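Long-range contact in putative branched-chain amino acid ABC transporter (Rhodospirillum rubrum ATCC 11170, PDB 3HUT), which probably serves as the extracellular solute-binding receptor of an ABC transporter, capturing branched-chain or related amino acids for uptake: residues Y92-H106 / I112-A124. Numbering follows the deposited sequence.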
ATOM      1  N   TYR A  92       6.508  -2.897 -21.676  1.00  7.99           N
ATOM      2  CA  TYR A  92       6.058  -4.234 -21.312  1.00  7.79           C
ATOM      3  C   TYR A  92       4.675  -4.557 -21.882  1.00  7.71           C
ATOM      4  O   TYR A  92       4.442  -5.661 -22.367  1.00  7.51           O
ATOM      5  CB  TYR A  92       6.033  -4.384 -19.793  1.00  7.18           C
ATOM      6  CG  TYR A  92       7.393  -4.281 -19.136  1.00  8.76           C
ATOM      7  CD1 TYR A  92       8.503  -4.944 -19.667  1.00  9.53           C
ATOM      8  CD2 TYR A  92       7.560  -3.562 -17.953  1.00  9.11           C
ATOM      9  CE1 TYR A  92       9.752  -4.895 -19.022  1.00  8.63           C
ATOM     10  CE2 TYR A  92       8.795  -3.508 -17.306  1.00  8.21           C
ATOM     11  CZ  TYR A  92       9.881  -4.174 -17.841  1.00  8.77           C
ATOM     12  OH  TYR A  92      11.091  -4.118 -17.184  1.00  9.00           O
ATOM     13  N   GLY A  93       3.762  -3.593 -21.816  1.00  7.86           N
ATOM     14  CA  GLY A  93       2.421  -3.813 -22.331  1.00  9.52           C
ATOM     15  C   GLY A  93       2.445  -4.098 -23.819  1.00 10.94           C
ATOM     16  O   GLY A  93       1.793  -5.023 -24.301  1.00 10.40           O
ATOM     17  N   LYS A  94       3.204  -3.294 -24.551  1.00 10.97           N
ATOM     18  CA  LYS A  94       3.326  -3.470 -25.990  1.00 14.26           C
ATOM     19  C   LYS A  94       4.043  -4.771 -26.350  1.00 14.30           C
ATOM     20  O   LYS A  94       3.686  -5.430 -27.329  1.00 13.46           O
ATOM     21  CB  LYS A  94       4.080  -2.285 -26.601  1.00 17.51           C
ATOM     22  CG  LYS A  94       4.326  -2.404 -28.097  1.00 19.75           C
ATOM     23  CD  LYS A  94       5.109  -1.212 -28.616  1.00 22.57           C
ATOM     24  CE  LYS A  94       5.404  -1.346 -30.104  1.00 25.22           C
ATOM     25  NZ  LYS A  94       6.258  -0.226 -30.599  1.00 25.20           N
ATOM     26  N   GLU A  95       5.038  -5.152 -25.554  1.00 12.84           N
ATOM     27  CA  GLU A  95       5.809  -6.363 -25.833  1.00 12.27           C
ATOM     28  C   GLU A  95       5.231  -7.660 -25.266  1.00 12.89           C
ATOM     29  O   GLU A  95       5.661  -8.751 -25.646  1.00 13.61           O
ATOM     30  CB  GLU A  95       7.249  -6.194 -25.334  1.00 13.36           C
ATOM     31  CG  GLU A  95       8.037  -5.092 -26.030  1.00 16.33           C
ATOM     32  CD  GLU A  95       8.113  -5.288 -27.533  1.00 20.43           C
ATOM     33  OE1 GLU A  95       8.209  -6.454 -27.972  1.00 21.31           O
ATOM     34  OE2 GLU A  95       8.086  -4.277 -28.272  1.00 20.38           O
ATOM     35  N   GLY A  96       4.266  -7.551 -24.358  1.00 11.88           N
ATOM     36  CA  GLY A  96       3.672  -8.750 -23.786  1.00 10.98           C
ATOM     37  C   GLY A  96       4.450  -9.348 -22.629  1.00 10.99           C
ATOM     38  O   GLY A  96       4.665 -10.560 -22.556  1.00  9.36           O
HETATM   39  N   MSE A  97       4.888  -8.487 -21.722  1.00  9.81           N
HETATM   40  CA  MSE A  97       5.636  -8.909 -20.543  1.00 10.26           C
HETATM   41  C   MSE A  97       4.814  -8.546 -19.315  1.00  8.73           C
HETATM   42  O   MSE A  97       4.462  -7.387 -19.135  1.00  9.74           O
HETATM   43  CB  MSE A  97       6.977  -8.172 -20.477  1.00 12.09           C
HETATM   44  CG  MSE A  97       7.786  -8.435 -19.213  1.00 11.30           C
HETATM   45 SE   MSE A  97       8.599 -10.189 -19.164  1.00 19.94          SE
HETATM   46  CE  MSE A  97      10.204  -9.803 -20.197  1.00 14.48           C
ATOM     47  N   PRO A  98       4.482  -9.531 -18.464  1.00  8.47           N
ATOM     48  CA  PRO A  98       3.699  -9.218 -17.266  1.00  6.91           C
ATOM     49  C   PRO A  98       4.565  -8.443 -16.270  1.00  7.49           C
ATOM     50  O   PRO A  98       5.712  -8.815 -16.015  1.00  8.75           O
ATOM     51  CB  PRO A  98       3.291 -10.599 -16.754  1.00  7.07           C
ATOM     52  CG  PRO A  98       4.449 -11.455 -17.150  1.00  7.02           C
ATOM     53  CD  PRO A  98       4.759 -10.976 -18.553  1.00  8.47           C
ATOM     54  N   GLN A  99       4.019  -7.364 -15.716  1.00  6.23           N
ATOM     55  CA  GLN A  99       4.756  -6.522 -14.770  1.00  6.88           C
ATOM     56  C   GLN A  99       4.022  -6.386 -13.439  1.00  7.25           C
ATOM     57  O   GLN A  99       2.828  -6.100 -13.409  1.00  7.48           O
ATOM     58  CB  GLN A  99       4.978  -5.125 -15.383  1.00  5.90           C
ATOM     59  CG  GLN A  99       5.447  -4.049 -14.387  1.00  7.32           C
ATOM     60  CD  GLN A  99       5.505  -2.644 -14.985  1.00  8.28           C
ATOM     61  OE1 GLN A  99       4.794  -2.323 -15.932  1.00  7.87           O
ATOM     62  NE2 GLN A  99       6.340  -1.793 -14.406  1.00  8.65           N
ATOM     63  N   LEU A 100       4.733  -6.601 -12.338  1.00  7.13           N
ATOM     64  CA  LEU A 100       4.122  -6.459 -11.026  1.00  6.99           C
ATOM     65  C   LEU A 100       4.907  -5.446 -10.202  1.00  7.80           C
ATOM     66  O   LEU A 100       6.019  -5.730  -9.755  1.00  5.89           O
ATOM     67  CB  LEU A 100       4.071  -7.805 -10.285  1.00  6.44           C
ATOM     68  CG  LEU A 100       3.582  -7.750  -8.823  1.00  8.67           C
ATOM     69  CD1 LEU A 100       2.255  -7.043  -8.754  1.00  8.25           C
ATOM     70  CD2 LEU A 100       3.472  -9.156  -8.251  1.00  7.52           C
ATOM     71  N   SER A 101       4.339  -4.256 -10.030  1.00  7.29           N
ATOM     72  CA  SER A 101       4.994  -3.225  -9.236  1.00  6.72           C
ATOM     73  C   SER A 101       4.543  -3.353  -7.788  1.00  7.48           C
ATOM     74  O   SER A 101       3.346  -3.406  -7.497  1.00  6.03           O
ATOM     75  CB  SER A 101       4.633  -1.830  -9.737  1.00  8.60           C
ATOM     76  OG  SER A 101       5.131  -0.859  -8.830  1.00  9.73           O
ATOM     77  N   PRO A 102       5.495  -3.393  -6.855  1.00  6.75           N
ATOM     78  CA  PRO A 102       5.044  -3.518  -5.472  1.00  7.66           C
ATOM     79  C   PRO A 102       4.414  -2.252  -4.905  1.00  8.67           C
ATOM     80  O   PRO A 102       3.559  -2.319  -4.024  1.00  9.04           O
ATOM     81  CB  PRO A 102       6.318  -3.930  -4.731  1.00 10.31           C
ATOM     82  CG  PRO A 102       7.411  -3.313  -5.548  1.00 10.11           C
ATOM     83  CD  PRO A 102       6.958  -3.536  -6.966  1.00  7.34           C
ATOM     84  N   THR A 103       4.793  -1.099  -5.445  1.00  7.58           N
ATOM     85  CA  THR A 103       4.303   0.165  -4.906  1.00  9.00           C
ATOM     86  C   THR A 103       3.712   1.221  -5.855  1.00  9.91           C
ATOM     87  O   THR A 103       3.305   2.283  -5.399  1.00  9.85           O
ATOM     88  CB  THR A 103       5.421   0.821  -4.097  1.00  8.15           C
ATOM     89  OG1 THR A 103       6.597   0.910  -4.908  1.00  8.87           O
ATOM     90  CG2 THR A 103       5.745  -0.012  -2.867  1.00 12.02           C
ATOM     91  N   ALA A 104       3.662   0.956  -7.159  1.00 10.25           N
ATOM     92  CA  ALA A 104       3.081   1.938  -8.080  1.00 10.08           C
ATOM     93  C   ALA A 104       1.579   2.044  -7.779  1.00  9.48           C
ATOM     94  O   ALA A 104       0.789   1.230  -8.242  1.00  9.92           O
ATOM     95  CB  ALA A 104       3.317   1.524  -9.525  1.00 10.88           C
ATOM     96  N   ALA A 105       1.200   3.068  -7.012  1.00 10.31           N
ATOM     97  CA  ALA A 105      -0.188   3.264  -6.597  1.00 10.28           C
ATOM     98  C   ALA A 105      -1.042   4.233  -7.403  1.00 11.78           C
ATOM     99  O   ALA A 105      -2.240   4.364  -7.155  1.00 12.03           O
ATOM    100  CB  ALA A 105      -0.220   3.670  -5.118  1.00 12.04           C
ATOM    101  N   HIS A 106      -0.445   4.920  -8.365  1.00 11.25           N
ATOM    102  CA  HIS A 106      -1.206   5.880  -9.160  1.00 12.07           C
ATOM    103  C   HIS A 106      -2.311   5.212  -9.979  1.00 11.47           C
ATOM    104  O   HIS A 106      -2.082   4.209 -10.647  1.00 11.13           O
ATOM    105  CB  HIS A 106      -0.273   6.655 -10.087  1.00 12.66           C
ATOM    106  CG  HIS A 106      -0.931   7.817 -10.761  1.00 15.01           C
ATOM    107  ND1 HIS A 106      -1.890   7.663 -11.740  1.00 14.01           N
ATOM    108  CD2 HIS A 106      -0.808   9.151 -10.560  1.00 16.02           C
ATOM    109  CE1 HIS A 106      -2.332   8.851 -12.111  1.00 15.98           C
ATOM    110  NE2 HIS A 106      -1.692   9.771 -11.411  1.00 19.01           N
ATOM    111  N   ILE A 112      -2.530   1.297 -18.096  1.00 10.90           N
ATOM    112  CA  ILE A 112      -1.598   1.225 -19.218  1.00  9.55           C
ATOM    113  C   ILE A 112      -1.941   0.116 -20.206  1.00  9.47           C
ATOM    114  O   ILE A 112      -2.030   0.357 -21.411  1.00  8.63           O
ATOM    115  CB  ILE A 112      -0.158   1.016 -18.724  1.00  9.59           C
ATOM    116  CG1 ILE A 112       0.314   2.270 -17.989  1.00 10.81           C
ATOM    117  CG2 ILE A 112       0.760   0.705 -19.894  1.00 11.20           C
ATOM    118  CD1 ILE A 112       1.568   2.060 -17.161  1.00 14.37           C
ATOM    119  N   SER A 113      -2.129  -1.095 -19.694  1.00  8.31           N
ATOM    120  CA  SER A 113      -2.445  -2.244 -20.536  1.00  7.47           C
ATOM    121  C   SER A 113      -2.847  -3.423 -19.653  1.00  8.89           C
ATOM    122  O   SER A 113      -2.795  -3.335 -18.427  1.00  9.08           O
ATOM    123  CB  SER A 113      -1.223  -2.630 -21.377  1.00  8.48           C
ATOM    124  OG  SER A 113      -0.273  -3.336 -20.595  1.00  7.49           O
ATOM    125  N   PRO A 114      -3.255  -4.549 -20.266  1.00  7.81           N
ATOM    126  CA  PRO A 114      -3.659  -5.726 -19.489  1.00  7.87           C
ATOM    127  C   PRO A 114      -2.467  -6.435 -18.843  1.00  7.68           C
ATOM    128  O   PRO A 114      -2.624  -7.479 -18.209  1.00  5.59           O
ATOM    129  CB  PRO A 114      -4.340  -6.615 -20.533  1.00 10.04           C
ATOM    130  CG  PRO A 114      -4.789  -5.642 -21.597  1.00  8.93           C
ATOM    131  CD  PRO A 114      -3.616  -4.715 -21.685  1.00  9.39           C
ATOM    132  N   TRP A 115      -1.278  -5.867 -18.996  1.00  6.90           N
ATOM    133  CA  TRP A 115      -0.083  -6.498 -18.448  1.00  7.45           C
ATOM    134  C   TRP A 115       0.436  -5.942 -17.129  1.00  6.83           C
ATOM    135  O   TRP A 115       1.377  -6.493 -16.563  1.00  6.69           O
ATOM    136  CB  TRP A 115       1.033  -6.475 -19.501  1.00  6.61           C
ATOM    137  CG  TRP A 115       0.613  -7.134 -20.784  1.00 10.02           C
ATOM    138  CD1 TRP A 115      -0.173  -6.597 -21.762  1.00 10.80           C
ATOM    139  CD2 TRP A 115       0.876  -8.488 -21.178  1.00  8.52           C
ATOM    140  NE1 TRP A 115      -0.424  -7.537 -22.739  1.00 10.74           N
ATOM    141  CE2 TRP A 115       0.208  -8.705 -22.403  1.00  9.86           C
ATOM    142  CE3 TRP A 115       1.609  -9.540 -20.611  1.00  8.33           C
ATOM    143  CZ2 TRP A 115       0.251  -9.936 -23.076  1.00 11.61           C
ATOM    144  CZ3 TRP A 115       1.654 -10.765 -21.279  1.00  9.31           C
ATOM    145  CH2 TRP A 115       0.977 -10.949 -22.499  1.00 10.41           C
ATOM    146  N   GLN A 116      -0.175  -4.867 -16.635  1.00  9.07           N
ATOM    147  CA  GLN A 116       0.251  -4.258 -15.374  1.00  7.35           C
ATOM    148  C   GLN A 116      -0.512  -4.746 -14.147  1.00  8.69           C
ATOM    149  O   GLN A 116      -1.728  -4.953 -14.191  1.00  5.86           O
ATOM    150  CB  GLN A 116       0.131  -2.733 -15.438  1.00  8.66           C
ATOM    151  CG  GLN A 116       1.311  -2.026 -16.095  1.00  6.81           C
ATOM    152  CD  GLN A 116       1.461  -2.378 -17.556  1.00  7.69           C
ATOM    153  OE1 GLN A 116       0.507  -2.271 -18.332  1.00 10.63           O
ATOM    154  NE2 GLN A 116       2.664  -2.789 -17.947  1.00  8.94           N
ATOM    155  N   PHE A 117       0.223  -4.919 -13.052  1.00  7.07           N
ATOM    156  CA  PHE A 117      -0.349  -5.361 -11.784  1.00  7.70           C
ATOM    157  C   PHE A 117       0.381  -4.606 -10.677  1.00  6.79           C
ATOM    158  O   PHE A 117       1.524  -4.193 -10.857  1.00  5.42           O
ATOM    159  CB  PHE A 117      -0.147  -6.870 -11.601  1.00  8.36           C
ATOM    160  CG  PHE A 117      -0.803  -7.700 -12.667  1.00  8.16           C
ATOM    161  CD1 PHE A 117      -2.142  -8.067 -12.560  1.00  9.55           C
ATOM    162  CD2 PHE A 117      -0.090  -8.083 -13.799  1.00  9.01           C
ATOM    163  CE1 PHE A 117      -2.757  -8.808 -13.570  1.00  8.94           C
ATOM    164  CE2 PHE A 117      -0.699  -8.821 -14.811  1.00  6.53           C
ATOM    165  CZ  PHE A 117      -2.031  -9.181 -14.696  1.00  6.54           C
ATOM    166  N   ARG A 118      -0.286  -4.424  -9.543  1.00  6.80           N
ATOM    167  CA  ARG A 118       0.306  -3.721  -8.404  1.00  8.72           C
ATOM    168  C   ARG A 118       0.007  -4.482  -7.120  1.00  7.82           C
ATOM    169  O   ARG A 118      -1.083  -5.039  -6.954  1.00  7.74           O
ATOM    170  CB  ARG A 118      -0.259  -2.298  -8.299  1.00  9.57           C
ATOM    171  CG  ARG A 118      -1.774  -2.232  -8.395  1.00 13.56           C
ATOM    172  CD  ARG A 118      -2.351  -0.986  -7.738  1.00 16.18           C
ATOM    173  NE  ARG A 118      -1.770   0.226  -8.285  1.00 21.61           N
ATOM    174  CZ  ARG A 118      -2.412   1.095  -9.057  1.00 17.83           C
ATOM    175  NH1 ARG A 118      -3.679   0.905  -9.383  1.00 16.40           N
ATOM    176  NH2 ARG A 118      -1.768   2.152  -9.512  1.00 15.56           N
ATOM    177  N   ALA A 119       0.976  -4.505  -6.210  1.00  5.81           N
ATOM    178  CA  ALA A 119       0.803  -5.201  -4.943  1.00  5.67           C
ATOM    179  C   ALA A 119       0.127  -4.289  -3.927  1.00  7.39           C
ATOM    180  O   ALA A 119      -0.497  -4.758  -2.977  1.00  7.91           O
ATOM    181  CB  ALA A 119       2.154  -5.662  -4.414  1.00  5.07           C
ATOM    182  N   ILE A 120       0.245  -2.985  -4.146  1.00  6.51           N
ATOM    183  CA  ILE A 120      -0.336  -1.983  -3.258  1.00  7.25           C
ATOM    184  C   ILE A 120      -1.711  -1.578  -3.797  1.00  7.81           C
ATOM    185  O   ILE A 120      -2.065  -1.935  -4.918  1.00  8.83           O
ATOM    186  CB  ILE A 120       0.586  -0.743  -3.195  1.00  5.76           C
ATOM    187  CG1 ILE A 120       0.206   0.163  -2.025  1.00  7.53           C
ATOM    188  CG2 ILE A 120       0.490   0.026  -4.503  1.00  8.32           C
ATOM    189  CD1 ILE A 120       1.256   1.238  -1.741  1.00 11.07           C
ATOM    190  N   THR A 121      -2.494  -0.856  -2.999  1.00  8.93           N
ATOM    191  CA  THR A 121      -3.814  -0.401  -3.450  1.00  9.03           C
ATOM    192  C   THR A 121      -3.681   1.072  -3.796  1.00 10.05           C
ATOM    193  O   THR A 121      -2.686   1.701  -3.439  1.00 10.98           O
ATOM    194  CB  THR A 121      -4.888  -0.523  -2.340  1.00 10.15           C
ATOM    195  OG1 THR A 121      -4.552   0.350  -1.256  1.00 12.66           O
ATOM    196  CG2 THR A 121      -4.975  -1.951  -1.817  1.00  6.81           C
ATOM    197  N   THR A 122      -4.664   1.626  -4.497  1.00 10.14           N
ATOM    198  CA  THR A 122      -4.619   3.047  -4.825  1.00 12.30           C
ATOM    199  C   THR A 122      -4.923   3.807  -3.532  1.00 12.05           C
ATOM    200  O   THR A 122      -5.519   3.255  -2.604  1.00 12.40           O
ATOM    201  CB  THR A 122      -5.678   3.429  -5.868  1.00 13.43           C
ATOM    202  OG1 THR A 122      -6.982   3.190  -5.325  1.00 15.50           O
ATOM    203  CG2 THR A 122      -5.496   2.613  -7.140  1.00 15.64           C
ATOM    204  N   PRO A 123      -4.516   5.084  -3.451  1.00 12.21           N
ATOM    205  CA  PRO A 123      -4.760   5.894  -2.253  1.00 12.07           C
ATOM    206  C   PRO A 123      -6.239   6.009  -1.894  1.00 12.52           C
ATOM    207  O   PRO A 123      -6.602   6.042  -0.720  1.00 13.32           O
ATOM    208  CB  PRO A 123      -4.164   7.248  -2.625  1.00 11.52           C
ATOM    209  CG  PRO A 123      -3.059   6.882  -3.568  1.00 13.88           C
ATOM    210  CD  PRO A 123      -3.713   5.833  -4.433  1.00 11.96           C
ATOM    211  N   ALA A 124      -7.086   6.061  -2.913  1.00 10.18           N
ATOM    212  CA  ALA A 124      -8.523   6.204  -2.707  1.00 12.24           C
ATOM    213  C   ALA A 124      -9.204   4.983  -2.088  1.00 11.93           C
ATOM    214  O   ALA A 124     -10.262   5.117  -1.465  1.00 11.08           O
ATOM    215  CB  ALA A 124      -9.196   6.556  -4.027  1.00 13.07           C
TER
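Q99, L100 and S101 lie in parallel register with Q116, F117 and R118, held by backbone bonds between Q99 and S101 on one strand and W115, F117 and A119 on the other side. Q99 N donates to W115 O at 2.9 Å and almost straight, S101 N to F117 O, and A119 N to S101 O, while the return bond from F117 N to Q99 O is weak. The short strands, inclined by 26°, form the edge of the five-stranded parallel sheet of one lobe of the periplasmic binding protein fold, with order 2-1-3-4-5; 99-101 also pairs with 73-78, and 116-118 is outermost.

Aromatic packing closes the end beside helix 82-95. G96, the first residue past the helix, with positive phi, sets its CA over the face of the W115 six-membered ring in a CH-pi contact, 3.5 Å from the centroid. P98 CD meets W115 CE3 at 4.0 Å, the two side chains crossing obliquely, and R306 of helix 302-310 touches the W115 side chain. A serine in place of W115 would probably leave G96 and P98 without their apolar cover and open a gap beside the helix end. Past the strands, A105 CB rests against I120 CG2 at 3.8 Å.

Side-chain polar bonds complete the join. Q116, bent at chi2 (65°), turns NE2 onto OE1 of Q99 in that carbonyl's plane, 3.0 Å away, the two amides nearly perpendicular; S113 OG holds Q116 OE1 at 2.6 Å. R118 bends at chi3 (56°) and grips A104 O side-on, with NE at 2.7 Å and NH2 at 3.0 Å, while its NH1 forms a salt bridge with E330.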